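PDB 5CYX: protein Cdhr2 from Mus musculus, which probably joins adjacent microvilli of epithelial cells through calcium-dependent heterophilic complexes with CDHR5, so controlling microvillar packing at the apical membrane. Local coordinates for residues A[289-303]-A[313-325]. Sequence-based numbering, arbitrary orientation.
Sequences LLLENEEVQIQVTAT and EAKASMWVTIRVT
Strands 295-304 and 315-324 pair as the last beta hairpin of the third cadherin repeat, the two central strands of a sheet flanked by strands 228-231 and 257-264. Nine backbone hydrogen bonds tie the two segments antiparallel, beginning just before the first strand with Val324 N to Glu294 O at 3.0 Å and running to Ala316 N to Ala302 O at the end nearer the bound calcium. The pair Val296 and Ile322 is bonded in both directions, and Val296 N meets Ile322 O almost straight. On the outer face Trp319 lies across its non-hydrogen-bonded partner Gln299. Gln299 CB sits over the six-membered ring, 3.7 Å from its centroid and 5° off the normal, a CH-pi contact. Gln297 O lies at the ring edge, 3.8 Å from Trp319 CZ3. With CG anti to the backbone N (chi1 -165°) and the chain extended, Gln299 carries its amide past the pyrrole side, NE2 3.7 Å from Trp319 NE1, and the amide and ring planes are 35° apart; OE1 is hydrogen-bonded to the Ser262 hydroxyl, OG. A glycine in place of Gln299 would probably deprive the indole of the methylene packed on its face and the Ser262 hydroxyl of its bond to the side-chain carbonyl. Toward the Glu294 end of the same face, Thr321 CG2 reaches diagonally to the Glu295 carboxylate, 3.4 Å from Glu295 OE1. The opposite face is apolar: Val320 CB packs on Ile298 CG2 at 4.1 Å, and Phe270 and Phe222 close over this side. Backbone bonding thus fixes the register, while one face turns hydrocarbon into the sandwich core and the other mixes aromatic, amide, hydroxyl and charged groups.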
# COMPACT_ATOMS: atom_id res chain seq x y z
N LEU A 289 -14.15 -30.96 58.38
CA LEU A 289 -13.02 -31.03 57.45
C LEU A 289 -11.94 -32.05 57.80
O LEU A 289 -10.86 -32.01 57.20
CB LEU A 289 -12.38 -29.65 57.33
CG LEU A 289 -13.30 -28.48 56.98
CD1 LEU A 289 -12.44 -27.24 56.93
CD2 LEU A 289 -14.02 -28.71 55.66
N LEU A 290 -12.20 -32.94 58.76
CA LEU A 290 -11.21 -33.98 59.14
C LEU A 290 -10.89 -34.95 57.99
O LEU A 290 -9.77 -35.48 57.89
CB LEU A 290 -11.66 -34.74 60.41
CG LEU A 290 -11.44 -33.93 61.70
CD1 LEU A 290 -12.40 -34.30 62.83
CD2 LEU A 290 -9.99 -34.08 62.17
N LEU A 291 -11.86 -35.15 57.09
CA LEU A 291 -11.67 -35.94 55.87
C LEU A 291 -10.79 -35.20 54.84
O LEU A 291 -9.93 -35.82 54.22
CB LEU A 291 -13.03 -36.33 55.25
CG LEU A 291 -13.94 -37.32 56.03
CD1 LEU A 291 -14.63 -36.68 57.24
CD2 LEU A 291 -14.99 -37.95 55.12
N GLU A 292 -11.00 -33.88 54.70
CA GLU A 292 -10.28 -33.04 53.71
C GLU A 292 -9.16 -32.18 54.31
O GLU A 292 -9.10 -30.97 54.08
CB GLU A 292 -11.26 -32.11 52.97
CG GLU A 292 -12.52 -32.77 52.45
CD GLU A 292 -13.71 -32.51 53.33
OE1 GLU A 292 -13.72 -32.96 54.50
OE2 GLU A 292 -14.64 -31.83 52.86
N ASN A 293 -8.29 -32.81 55.10
CA ASN A 293 -7.04 -32.19 55.57
C ASN A 293 -7.21 -30.89 56.38
O ASN A 293 -6.31 -30.04 56.40
CB ASN A 293 -6.11 -31.98 54.36
CG ASN A 293 -4.65 -32.21 54.69
OD1 ASN A 293 -3.81 -31.35 54.44
ND2 ASN A 293 -4.35 -33.38 55.22
N GLU A 294 -8.35 -30.75 57.05
CA GLU A 294 -8.73 -29.53 57.79
C GLU A 294 -8.63 -28.25 56.94
O GLU A 294 -8.26 -27.18 57.43
CB GLU A 294 -7.92 -29.41 59.09
CG GLU A 294 -7.98 -30.65 59.97
CD GLU A 294 -8.30 -30.34 61.43
OE1 GLU A 294 -7.72 -29.39 62.00
OE2 GLU A 294 -9.15 -31.06 62.02
N GLU A 295 -9.00 -28.38 55.66
CA GLU A 295 -8.73 -27.36 54.65
C GLU A 295 -9.91 -27.09 53.72
O GLU A 295 -10.59 -28.03 53.26
CB GLU A 295 -7.55 -27.78 53.78
CG GLU A 295 -6.21 -27.29 54.29
CD GLU A 295 -5.05 -27.75 53.41
OE1 GLU A 295 -5.31 -28.25 52.29
OE2 GLU A 295 -3.88 -27.61 53.83
N VAL A 296 -10.12 -25.81 53.43
CA VAL A 296 -11.05 -25.37 52.42
C VAL A 296 -10.29 -24.82 51.22
O VAL A 296 -9.35 -24.04 51.38
CB VAL A 296 -11.96 -24.26 52.97
CG1 VAL A 296 -13.13 -24.04 52.04
CG2 VAL A 296 -12.47 -24.62 54.36
N GLN A 297 -10.70 -25.24 50.02
CA GLN A 297 -10.19 -24.68 48.77
C GLN A 297 -11.25 -23.74 48.18
O GLN A 297 -12.44 -24.07 48.15
CB GLN A 297 -9.81 -25.78 47.78
CG GLN A 297 -8.56 -26.58 48.17
CD GLN A 297 -7.87 -27.22 46.99
OE1 GLN A 297 -7.44 -28.39 47.05
NE2 GLN A 297 -7.74 -26.47 45.91
N ILE A 298 -10.80 -22.57 47.72
CA ILE A 298 -11.69 -21.45 47.29
C ILE A 298 -11.21 -20.89 45.96
O ILE A 298 -10.02 -20.57 45.84
CB ILE A 298 -11.74 -20.37 48.40
CG1 ILE A 298 -13.12 -20.33 49.02
CG2 ILE A 298 -11.43 -18.95 47.93
CD1 ILE A 298 -13.31 -21.40 50.05
N GLN A 299 -12.10 -20.79 44.97
CA GLN A 299 -11.79 -20.15 43.70
C GLN A 299 -12.16 -18.65 43.74
O GLN A 299 -13.32 -18.30 43.93
CB GLN A 299 -12.53 -20.81 42.55
CG GLN A 299 -11.98 -20.43 41.19
CD GLN A 299 -12.80 -21.00 40.06
OE1 GLN A 299 -14.02 -20.88 40.06
NE2 GLN A 299 -12.14 -21.63 39.09
N VAL A 300 -11.15 -17.80 43.51
CA VAL A 300 -11.29 -16.37 43.41
C VAL A 300 -11.15 -15.93 41.95
O VAL A 300 -10.19 -16.31 41.24
CB VAL A 300 -10.26 -15.65 44.31
CG1 VAL A 300 -10.28 -14.15 44.07
CG2 VAL A 300 -10.56 -15.94 45.77
N THR A 301 -12.10 -15.11 41.54
CA THR A 301 -12.15 -14.55 40.20
C THR A 301 -11.95 -13.05 40.35
O THR A 301 -12.59 -12.44 41.18
CB THR A 301 -13.52 -14.84 39.55
OG1 THR A 301 -13.65 -16.25 39.37
CG2 THR A 301 -13.66 -14.16 38.21
N ALA A 302 -11.01 -12.51 39.57
CA ALA A 302 -10.72 -11.09 39.50
C ALA A 302 -11.25 -10.61 38.17
O ALA A 302 -11.00 -11.22 37.16
CB ALA A 302 -9.22 -10.86 39.60
N THR A 303 -11.94 -9.48 38.18
CA THR A 303 -12.58 -8.92 37.00
C THR A 303 -12.26 -7.42 36.96
O THR A 303 -12.45 -6.71 37.96
CB THR A 303 -14.11 -9.10 37.06
OG1 THR A 303 -14.43 -10.46 37.35
CG2 THR A 303 -14.77 -8.70 35.78
N GLU A 313 -15.94 -9.04 29.58
CA GLU A 313 -15.22 -9.02 30.85
C GLU A 313 -13.80 -9.54 30.72
O GLU A 313 -13.56 -10.55 30.09
CB GLU A 313 -15.95 -9.83 31.91
CG GLU A 313 -17.33 -9.30 32.19
CD GLU A 313 -17.93 -9.87 33.45
OE1 GLU A 313 -17.58 -11.01 33.82
OE2 GLU A 313 -18.75 -9.16 34.07
N ALA A 314 -12.87 -8.80 31.34
CA ALA A 314 -11.47 -9.16 31.43
C ALA A 314 -11.31 -9.72 32.82
O ALA A 314 -11.42 -8.97 33.81
CB ALA A 314 -10.60 -7.93 31.22
N LYS A 315 -11.06 -11.03 32.88
CA LYS A 315 -11.09 -11.81 34.11
C LYS A 315 -9.90 -12.74 34.22
O LYS A 315 -9.28 -13.08 33.23
CB LYS A 315 -12.31 -12.73 34.14
CG LYS A 315 -13.67 -12.03 34.06
CD LYS A 315 -14.80 -13.06 34.14
CE LYS A 315 -14.93 -13.84 32.85
NZ LYS A 315 -15.84 -15.00 33.02
N ALA A 316 -9.65 -13.18 35.44
CA ALA A 316 -8.73 -14.29 35.71
C ALA A 316 -9.18 -14.94 36.99
O ALA A 316 -9.88 -14.31 37.81
CB ALA A 316 -7.30 -13.81 35.83
N SER A 317 -8.80 -16.20 37.16
CA SER A 317 -9.24 -16.96 38.32
C SER A 317 -8.14 -17.82 38.91
O SER A 317 -7.18 -18.18 38.24
CB SER A 317 -10.44 -17.82 37.96
OG SER A 317 -10.08 -18.76 36.98
N MET A 318 -8.28 -18.13 40.20
CA MET A 318 -7.43 -19.12 40.82
C MET A 318 -8.00 -19.56 42.14
O MET A 318 -8.90 -18.91 42.69
CB MET A 318 -6.02 -18.59 41.06
CG MET A 318 -5.95 -17.49 42.11
SD MET A 318 -4.24 -16.93 42.01
CE MET A 318 -4.00 -16.37 43.65
N TRP A 319 -7.41 -20.66 42.61
CA TRP A 319 -7.77 -21.36 43.83
C TRP A 319 -6.86 -20.96 44.97
O TRP A 319 -5.66 -20.77 44.77
CB TRP A 319 -7.66 -22.89 43.61
CG TRP A 319 -8.73 -23.37 42.73
CD1 TRP A 319 -8.68 -23.45 41.38
CD2 TRP A 319 -10.04 -23.79 43.11
NE1 TRP A 319 -9.88 -23.91 40.89
CE2 TRP A 319 -10.73 -24.13 41.93
CE3 TRP A 319 -10.70 -23.91 44.35
CZ2 TRP A 319 -12.05 -24.60 41.94
CZ3 TRP A 319 -12.02 -24.38 44.36
CH2 TRP A 319 -12.67 -24.72 43.15
N VAL A 320 -7.44 -20.91 46.16
CA VAL A 320 -6.77 -20.51 47.39
C VAL A 320 -7.08 -21.58 48.44
O VAL A 320 -8.24 -21.99 48.58
CB VAL A 320 -7.35 -19.17 47.94
CG1 VAL A 320 -6.75 -18.83 49.31
CG2 VAL A 320 -7.12 -18.03 46.95
N THR A 321 -6.05 -21.97 49.20
CA THR A 321 -6.24 -22.92 50.29
C THR A 321 -6.23 -22.25 51.66
O THR A 321 -5.37 -21.41 51.95
CB THR A 321 -5.17 -24.02 50.23
OG1 THR A 321 -5.30 -24.69 48.99
CG2 THR A 321 -5.37 -25.02 51.35
N ILE A 322 -7.18 -22.64 52.49
CA ILE A 322 -7.37 -22.03 53.81
C ILE A 322 -7.47 -23.09 54.91
O ILE A 322 -8.35 -23.96 54.86
CB ILE A 322 -8.64 -21.15 53.86
CG1 ILE A 322 -8.53 -20.03 52.83
CG2 ILE A 322 -8.84 -20.59 55.27
CD1 ILE A 322 -9.75 -19.11 52.79
N ARG A 323 -6.62 -22.95 55.92
CA ARG A 323 -6.48 -23.96 56.98
C ARG A 323 -7.37 -23.55 58.14
O ARG A 323 -7.20 -22.46 58.68
CB ARG A 323 -5.01 -24.05 57.45
CG ARG A 323 -4.00 -24.19 56.31
CD ARG A 323 -2.53 -24.08 56.73
NE ARG A 323 -1.81 -23.26 55.74
CZ ARG A 323 -1.46 -21.97 55.87
NH1 ARG A 323 -1.69 -21.29 56.99
NH2 ARG A 323 -0.84 -21.36 54.87
N VAL A 324 -8.32 -24.41 58.51
CA VAL A 324 -9.20 -24.18 59.67
C VAL A 324 -8.50 -24.63 60.97
O VAL A 324 -8.47 -25.81 61.29
CB VAL A 324 -10.61 -24.82 59.50
CG1 VAL A 324 -11.54 -24.40 60.64
CG2 VAL A 324 -11.24 -24.40 58.17
N THR A 325 -7.94 -23.63 61.68
CA THR A 325 -7.18 -23.73 62.94
C THR A 325 -5.78 -24.25 62.69
O THR A 325 -4.86 -23.47 62.45
CB THR A 325 -7.85 -24.56 64.05
OG1 THR A 325 -7.88 -25.95 63.71
CG2 THR A 325 -9.23 -24.06 64.33